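Local structure of aminotransferase class I and II (Anaerococcus prevotii, 4EMY) at residues Ile129-Tyr134 with Pro187-Thr192; Lys53-Pro58 with Ser262-Gly267; Phe93-Pro98 with Asp233-Arg238. The protein probably transfers amino groups between amino acids and keto acids as a homodimeric, pyridoxal 5'-phosphate-dependent class I aminotransferase. One frame throughout, in Å; residues are numbered along the deposited sequence.

Contact 1 of 3, residues Ile129-Tyr134 with Pro187-Thr192; sequences ICHDYY and PGNNPT. With PLP (pyridoxal-5'-phosphate), chain E.
Tyr133 lies against Thr192 and Pro191 where the loop after strand 127-131 meets the Asn-Asn-Pro-Thr turn after strand 179-184, two neighbouring strands of the seven-stranded sheet of a fold-type I aminotransferase. The Thr192 side chain crosses that of Tyr133 at about a right angle, with Thr192 CG2 3.6 Å from Tyr133 CB, while CD of Pro191, which follows a cis peptide, lies 3.9 Å from the same Tyr133 CB. Beside this apolar patch the Asn189 amide and the His131 imidazole run alongside each other in opposite senses, their planes 82° apart, and Asn189 ND2 comes to 3.3 Å from His131 CE1.

A second shell fixes both groups. His131 donates from ND1 to the backbone O of Tyr133 and is bonded through NE2 to the backbone N of Asn185; Asn189 ND2 is bonded to the carbonyl O of Asn185. OD1 of Asn189 forms an Asx motif, taking Thr192 N and Thr192 OG1 from opposite faces of its plane. An alanine at Asn189 would probably leave Thr192 N and OG1 without this acceptor and free the turn carrying Asn190 to shift. Asn190 OD1 is bonded to Arg388 NH1. CG of Asn190 stands anti to its own backbone N (chi1 165°), directing the amide to the cofactor, where Asn190 ND2 donates to PLP O3 at 2.7 Å.

Contact 2 of 3, residues Lys53-Pro58 with Ser262-Gly267; sequences KIIALP and SHTAYG
Thr264 packs its side chain across Leu57 at about a right angle, its CG2 lying 3.8 Å from CD1 of Leu57. The hydroxyl does the more specific work. With OG1 set between the backbone N and the carbonyl carbon (chi1 58°), it accepts the backbone N-H of Leu57 at 3.1 Å from Leu57 N to Thr264 OG1, a nearly straight bond of 171°. The same OG1 donates to the carbonyl O of His263 from above the carbonyl plane, so one hydroxyl ties the two loops together and braces its own backbone. Leu57 is the N-cap residue of helix 58-66, and the threonine thereby holds the chain just where that helix starts.

A water may make a second bridge: it accepts from Tyr266 OH at 2.9 Å, lying in the plane of the tyrosine ring at its edge, but its link on to Ile55 O is modelled too short and remains doubtful. CD1 of Ile54 adds apolar contact 4.3 Å from Tyr266 CE2. Lys261, which binds the cofactor, immediately precedes 262-267, so the contact joins the cofactor-binding loop to the N-terminal part of the chain.

Tyr266 also meets Tyr75 of the second subunit edge-to-face, and Ile54 packs on Ser70 of that subunit. Leu57 rests on Leu328 of helix 315-345, and Tyr61 of helix 58-66 is hydrogen-bonded to Thr264 O, in the connection between strands 251-258 and 271-277.

Contact 3 of 3, residues Phe93-Pro98 with Asp233-Arg238; sequences FGPYKP and DGDQQR
CG of Tyr96 lies beside its backbone N and anti to the carbonyl carbon (chi1 -60°), which lays the ring along residues 235-238, while Asp235 swings its carboxylate opposite its backbone N (chi1 -161°) to meet it. The phenol hydroxyl bonds to the carboxylate: Tyr96 OH donates at 2.8 Å to Asp235 OD1, which accepts through its syn lone pair, with ring and carboxylate planes 74° apart. Asp235 OD1 lies near the ring plane, at its edge, and the other oxygen, OD2, rests 3.6 Å from CG of Pro95.

Nearer the base of the ring, Tyr96 CD2 packs 3.9 Å from CB of Arg238. The arginine runs extended from CG to NE past the end of helix 82-93, where its CD approaches Phe93 O at 3.7 Å. Its NH1 donates in the carbonyl plane to Gly234 O and forms a salt bridge with Glu229, and NE is bonded to Leu92 O. Gly94 leaves the helix with positive phi and takes the second position of the type II' turn from Phe93 to Tyr96, closed by Tyr96 N to Phe93 O at 2.9 Å.

The turn after helix 82-93 is thus fastened to the loop between strands 218-224 and 251-258. The chemistry implies a divided arrangement: a neutral phenol steadies one acid, while the charge of the buried Arg238 is balanced by Glu229, with Gly234 O and Leu92 O likely to hold the group in place.

The centres of the three contacts lie 21 to 23 Å apart, with contacts 1 and 2 near the cofactor and contact 3 at a distance from it. None touches another, although the nearest atoms of contacts 1 and 3 come within about 4 Å. Contact 1 alone reaches the cofactor, through Asn190. Contact 2 stands one shell back, the side chain of Tyr266 being about 6 Å from PLP, and it faces the second subunit, whose Tyr75 also binds this cofactor. Contact 3 is more remote: the side chain of Arg238 is about 11 Å from those of Tyr227 and Lys261. In sequence, 53-58 with 262-267 encloses both other pairs.

Contact 1 of 3, residues Ile129-Tyr134 with Pro187-Thr192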
# COMPACT_ATOMS: atom_id res chain seq x y z
N ILE A 129 21.60 -5.19 8.51
CA ILE A 129 22.24 -6.43 8.90
C ILE A 129 21.18 -7.45 9.31
O ILE A 129 20.50 -7.30 10.33
CB ILE A 129 23.29 -6.20 10.01
CG1 ILE A 129 24.30 -5.15 9.54
CG2 ILE A 129 23.99 -7.50 10.36
CD1 ILE A 129 24.63 -4.12 10.59
N CYS A 130 21.03 -8.47 8.46
CA CYS A 130 19.95 -9.45 8.56
C CYS A 130 20.49 -10.86 8.58
O CYS A 130 21.55 -11.15 8.00
CB CYS A 130 18.98 -9.29 7.39
SG CYS A 130 17.64 -10.51 7.39
N HIS A 131 19.74 -11.75 9.23
CA HIS A 131 20.15 -13.15 9.38
C HIS A 131 20.22 -13.89 8.08
O HIS A 131 19.44 -13.64 7.16
CB HIS A 131 19.27 -13.88 10.40
CG HIS A 131 17.85 -13.39 10.43
ND1 HIS A 131 16.96 -13.68 9.46
CD2 HIS A 131 17.18 -12.59 11.35
CE1 HIS A 131 15.78 -13.11 9.74
NE2 HIS A 131 15.92 -12.44 10.90
N ASP A 132 21.20 -14.80 8.03
CA ASP A 132 21.55 -15.66 6.89
C ASP A 132 20.39 -16.30 6.12
O ASP A 132 20.43 -16.42 4.90
CB ASP A 132 22.43 -16.80 7.41
CG ASP A 132 23.70 -16.95 6.64
OD1 ASP A 132 23.93 -16.12 5.74
OD2 ASP A 132 24.47 -17.89 6.94
N TYR A 133 19.39 -16.75 6.87
CA TYR A 133 18.17 -17.31 6.32
C TYR A 133 17.13 -16.21 6.47
O TYR A 133 16.82 -15.80 7.60
CB TYR A 133 17.72 -18.54 7.12
CG TYR A 133 18.71 -19.69 7.21
CD1 TYR A 133 19.94 -19.55 7.88
CD2 TYR A 133 18.40 -20.94 6.67
CE1 TYR A 133 20.83 -20.61 7.97
CE2 TYR A 133 19.29 -22.01 6.77
CZ TYR A 133 20.50 -21.84 7.42
OH TYR A 133 21.37 -22.90 7.51
N TYR A 134 16.61 -15.71 5.35
CA TYR A 134 15.70 -14.57 5.38
C TYR A 134 14.63 -14.63 4.32
O TYR A 134 14.79 -15.28 3.28
CB TYR A 134 16.49 -13.26 5.21
CG TYR A 134 17.23 -13.16 3.90
CD1 TYR A 134 16.66 -12.54 2.79
CD2 TYR A 134 18.51 -13.69 3.77
CE1 TYR A 134 17.34 -12.45 1.59
CE2 TYR A 134 19.20 -13.60 2.58
CZ TYR A 134 18.61 -12.98 1.49
OH TYR A 134 19.30 -12.89 0.30
N PRO A 187 9.59 -14.01 16.84
CA PRO A 187 9.67 -15.46 16.79
C PRO A 187 8.99 -16.03 15.55
O PRO A 187 8.23 -15.31 14.89
CB PRO A 187 8.93 -15.88 18.05
CG PRO A 187 7.90 -14.82 18.25
CD PRO A 187 8.51 -13.54 17.73
N GLY A 188 9.26 -17.29 15.24
CA GLY A 188 8.62 -17.98 14.12
C GLY A 188 9.21 -17.59 12.78
O GLY A 188 8.47 -17.34 11.83
N ASN A 189 10.53 -17.56 12.73
CA ASN A 189 11.32 -17.17 11.55
C ASN A 189 10.96 -17.92 10.28
O ASN A 189 11.06 -19.14 10.21
CB ASN A 189 12.82 -17.38 11.84
CG ASN A 189 13.70 -17.04 10.65
OD1 ASN A 189 14.11 -17.92 9.89
ND2 ASN A 189 13.98 -15.76 10.48
N ASN A 190 10.54 -17.18 9.27
CA ASN A 190 10.44 -17.69 7.92
C ASN A 190 11.82 -17.48 7.26
O ASN A 190 12.28 -16.34 7.14
CB ASN A 190 9.31 -16.94 7.19
CG ASN A 190 9.34 -17.13 5.69
OD1 ASN A 190 9.65 -18.20 5.18
ND2 ASN A 190 8.98 -16.08 4.98
N PRO A 191 12.48 -18.57 6.80
CA PRO A 191 12.09 -19.97 6.57
C PRO A 191 12.26 -20.99 7.71
O PRO A 191 11.56 -22.02 7.73
CB PRO A 191 12.99 -20.39 5.41
CG PRO A 191 14.21 -19.53 5.53
CD PRO A 191 13.87 -18.33 6.37
N THR A 192 13.18 -20.73 8.64
CA THR A 192 13.70 -21.76 9.55
C THR A 192 12.71 -22.33 10.56
O THR A 192 12.74 -23.52 10.85
CB THR A 192 14.94 -21.27 10.30
OG1 THR A 192 14.55 -20.23 11.20
CG2 THR A 192 15.95 -20.73 9.32
N1 PLP E . 7.27 -10.99 7.21
C2 PLP E . 7.61 -12.33 7.05
C2A PLP E . 8.82 -12.89 7.73
C3 PLP E . 6.82 -13.16 6.26
O3 PLP E . 7.15 -14.47 6.10
C4 PLP E . 5.70 -12.68 5.61
C4A PLP E . 5.37 -13.32 4.29
O4A PLP E . 4.50 -14.20 4.22
C5 PLP E . 5.36 -11.34 5.78
C6 PLP E . 6.15 -10.50 6.58
C5A PLP E . 4.14 -10.80 5.06
O4P PLP E . 3.43 -9.83 5.81
P PLP E . 2.18 -9.15 5.09
O1P PLP E . 2.72 -8.01 4.27
O2P PLP E . 1.21 -8.70 6.17
O3P PLP E . 1.49 -10.12 4.17

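Contact 2 of 3, residues Lys53-Pro58 with Ser262-Gly267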
# COMPACT_ATOMS: atom_id res chain seq x y z
N LYS A 53 -7.85 -26.35 1.41
CA LYS A 53 -8.53 -25.07 1.28
C LYS A 53 -8.07 -24.09 2.36
O LYS A 53 -7.74 -24.49 3.47
CB LYS A 53 -10.05 -25.26 1.38
CG LYS A 53 -10.85 -24.01 1.03
CD LYS A 53 -12.33 -24.21 1.31
CE LYS A 53 -13.06 -22.87 1.33
NZ LYS A 53 -14.40 -23.04 1.95
N ILE A 54 -8.07 -22.81 2.01
CA ILE A 54 -7.69 -21.74 2.93
C ILE A 54 -8.55 -21.71 4.20
O ILE A 54 -9.69 -22.19 4.21
CB ILE A 54 -7.72 -20.37 2.22
CG1 ILE A 54 -6.84 -19.36 2.96
CG2 ILE A 54 -9.16 -19.90 2.06
CD1 ILE A 54 -6.59 -18.09 2.19
N ILE A 55 -7.99 -21.16 5.27
CA ILE A 55 -8.70 -20.96 6.52
C ILE A 55 -9.04 -19.48 6.66
O ILE A 55 -8.14 -18.64 6.74
CB ILE A 55 -7.86 -21.39 7.75
CG1 ILE A 55 -7.45 -22.87 7.66
CG2 ILE A 55 -8.60 -21.09 9.04
CD1 ILE A 55 -8.33 -23.84 8.41
N ALA A 56 -10.32 -19.17 6.67
CA ALA A 56 -10.79 -17.84 7.01
C ALA A 56 -11.58 -17.94 8.31
O ALA A 56 -12.70 -18.48 8.34
CB ALA A 56 -11.63 -17.26 5.89
N LEU A 57 -10.98 -17.44 9.39
CA LEU A 57 -11.59 -17.50 10.72
C LEU A 57 -12.95 -16.81 10.75
O LEU A 57 -13.05 -15.63 10.43
CB LEU A 57 -10.66 -16.86 11.75
CG LEU A 57 -9.36 -17.60 12.06
CD1 LEU A 57 -8.38 -16.66 12.74
CD2 LEU A 57 -9.63 -18.82 12.93
N PRO A 58 -14.01 -17.55 11.10
CA PRO A 58 -15.34 -16.95 11.16
C PRO A 58 -15.40 -15.71 12.07
O PRO A 58 -16.04 -14.73 11.71
CB PRO A 58 -16.21 -18.08 11.72
CG PRO A 58 -15.53 -19.31 11.28
CD PRO A 58 -14.06 -19.00 11.37
N SER A 262 -2.18 -13.84 11.95
CA SER A 262 -2.92 -13.89 13.20
C SER A 262 -4.45 -13.82 13.01
O SER A 262 -5.21 -14.38 13.81
CB SER A 262 -2.49 -12.73 14.08
OG SER A 262 -2.86 -11.50 13.49
N HIS A 263 -4.88 -13.14 11.96
CA HIS A 263 -6.31 -12.94 11.71
C HIS A 263 -6.76 -13.53 10.41
O HIS A 263 -7.87 -13.26 9.95
CB HIS A 263 -6.67 -11.45 11.79
CG HIS A 263 -6.56 -10.89 13.18
ND1 HIS A 263 -5.39 -10.82 13.85
CD2 HIS A 263 -7.53 -10.36 14.03
CE1 HIS A 263 -5.60 -10.28 15.06
NE2 HIS A 263 -6.91 -10.00 15.17
N THR A 264 -5.90 -14.38 9.82
CA THR A 264 -6.15 -15.00 8.52
C THR A 264 -6.69 -13.96 7.55
O THR A 264 -7.74 -14.15 6.93
CB THR A 264 -7.11 -16.23 8.62
OG1 THR A 264 -8.36 -15.86 9.21
CG2 THR A 264 -6.49 -17.33 9.46
N ALA A 265 -5.96 -12.85 7.43
CA ALA A 265 -6.43 -11.66 6.72
C ALA A 265 -5.39 -11.11 5.74
O ALA A 265 -5.19 -9.90 5.64
CB ALA A 265 -6.84 -10.60 7.72
N TYR A 266 -4.74 -12.02 5.02
CA TYR A 266 -3.67 -11.71 4.07
C TYR A 266 -4.11 -10.74 2.98
O TYR A 266 -3.42 -9.74 2.72
CB TYR A 266 -3.14 -12.99 3.41
CG TYR A 266 -3.16 -14.25 4.27
CD1 TYR A 266 -1.98 -14.77 4.80
CD2 TYR A 266 -4.37 -14.92 4.53
CE1 TYR A 266 -2.00 -15.92 5.57
CE2 TYR A 266 -4.39 -16.07 5.30
CZ TYR A 266 -3.22 -16.57 5.83
OH TYR A 266 -3.25 -17.71 6.59
N GLY A 267 -5.24 -11.03 2.35
CA GLY A 267 -5.75 -10.28 1.21
C GLY A 267 -6.42 -8.98 1.58
O GLY A 267 -6.87 -8.23 0.71
O HOH W 1 -5.74 -19.25 6.54

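Contact 3 of 3, residues Phe93-Pro98 with Asp233-Arg238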
# COMPACT_ATOMS: atom_id res chain seq x y z
N PHE A 93 1.62 -6.52 22.39
CA PHE A 93 2.50 -6.64 23.54
C PHE A 93 1.90 -7.48 24.66
O PHE A 93 2.64 -8.04 25.48
CB PHE A 93 2.88 -5.26 24.06
CG PHE A 93 3.79 -4.50 23.15
CD1 PHE A 93 5.04 -5.00 22.82
CD2 PHE A 93 3.41 -3.27 22.64
CE1 PHE A 93 5.89 -4.30 21.98
CE2 PHE A 93 4.26 -2.55 21.80
CZ PHE A 93 5.50 -3.07 21.47
N GLY A 94 0.58 -7.58 24.71
CA GLY A 94 -0.11 -8.28 25.79
C GLY A 94 0.30 -7.71 27.14
O GLY A 94 0.41 -6.49 27.29
N PRO A 95 0.55 -8.59 28.12
CA PRO A 95 1.03 -8.13 29.43
C PRO A 95 2.49 -7.63 29.44
O PRO A 95 3.01 -7.32 30.51
CB PRO A 95 0.87 -9.36 30.32
CG PRO A 95 0.89 -10.52 29.39
CD PRO A 95 0.24 -10.03 28.13
N TYR A 96 3.12 -7.52 28.28
CA TYR A 96 4.56 -7.23 28.23
C TYR A 96 4.93 -5.95 27.46
O TYR A 96 5.89 -5.92 26.69
CB TYR A 96 5.32 -8.45 27.70
CG TYR A 96 5.15 -9.70 28.53
CD1 TYR A 96 5.85 -9.87 29.73
CD2 TYR A 96 4.30 -10.72 28.13
CE1 TYR A 96 5.70 -11.01 30.50
CE2 TYR A 96 4.14 -11.88 28.88
CZ TYR A 96 4.84 -12.02 30.07
OH TYR A 96 4.69 -13.16 30.82
N LYS A 97 4.18 -4.88 27.69
CA LYS A 97 4.43 -3.60 27.04
C LYS A 97 5.67 -2.90 27.62
O LYS A 97 5.73 -2.61 28.82
CB LYS A 97 3.18 -2.71 27.15
CG LYS A 97 3.22 -1.41 26.36
CD LYS A 97 1.85 -0.76 26.28
CE LYS A 97 1.39 -0.22 27.63
NZ LYS A 97 0.11 0.52 27.52
N PRO A 98 6.68 -2.63 26.76
CA PRO A 98 7.91 -1.99 27.23
C PRO A 98 7.69 -0.54 27.65
O PRO A 98 6.79 0.12 27.15
CB PRO A 98 8.83 -2.05 26.01
CG PRO A 98 7.92 -2.14 24.84
CD PRO A 98 6.74 -2.93 25.32
N ASP A 233 2.10 -20.26 23.35
CA ASP A 233 0.73 -20.26 23.87
C ASP A 233 0.09 -18.87 23.97
O ASP A 233 -0.93 -18.68 24.64
CB ASP A 233 0.68 -20.98 25.23
CG ASP A 233 1.34 -20.19 26.36
OD1 ASP A 233 0.86 -20.29 27.51
OD2 ASP A 233 2.34 -19.48 26.11
N GLY A 234 0.70 -17.90 23.30
CA GLY A 234 0.22 -16.52 23.35
C GLY A 234 1.05 -15.67 24.29
O GLY A 234 1.43 -14.53 23.96
N ASP A 235 1.36 -16.22 25.46
CA ASP A 235 2.02 -15.47 26.51
C ASP A 235 3.55 -15.56 26.49
O ASP A 235 4.22 -14.54 26.43
CB ASP A 235 1.47 -15.88 27.88
CG ASP A 235 1.75 -14.86 28.94
OD1 ASP A 235 2.90 -14.81 29.43
OD2 ASP A 235 0.82 -14.11 29.29
N GLN A 236 4.08 -16.78 26.54
CA GLN A 236 5.53 -17.00 26.65
C GLN A 236 6.36 -16.32 25.54
O GLN A 236 7.50 -15.91 25.78
CB GLN A 236 5.87 -18.50 26.79
CG GLN A 236 5.59 -19.36 25.56
CD GLN A 236 5.10 -20.77 25.89
OE1 GLN A 236 5.27 -21.25 27.02
NE2 GLN A 236 4.49 -21.43 24.91
N GLN A 237 5.78 -16.19 24.35
CA GLN A 237 6.51 -15.65 23.21
C GLN A 237 6.58 -14.12 23.18
O GLN A 237 7.38 -13.54 22.44
CB GLN A 237 5.93 -16.19 21.89
CG GLN A 237 4.55 -15.68 21.54
CD GLN A 237 3.49 -16.77 21.61
OE1 GLN A 237 3.27 -17.36 22.66
NE2 GLN A 237 2.84 -17.03 20.48
N ARG A 238 5.74 -13.47 23.98
CA ARG A 238 5.70 -12.01 24.06
C ARG A 238 6.63 -11.45 25.13
O ARG A 238 6.99 -10.27 25.09
CB ARG A 238 4.27 -11.54 24.33
CG ARG A 238 3.37 -11.52 23.11
CD ARG A 238 1.97 -11.09 23.50
NE ARG A 238 1.15 -10.78 22.34
CZ ARG A 238 0.47 -11.67 21.63
NH1 ARG A 238 0.51 -12.95 21.96
NH2 ARG A 238 -0.26 -11.28 20.59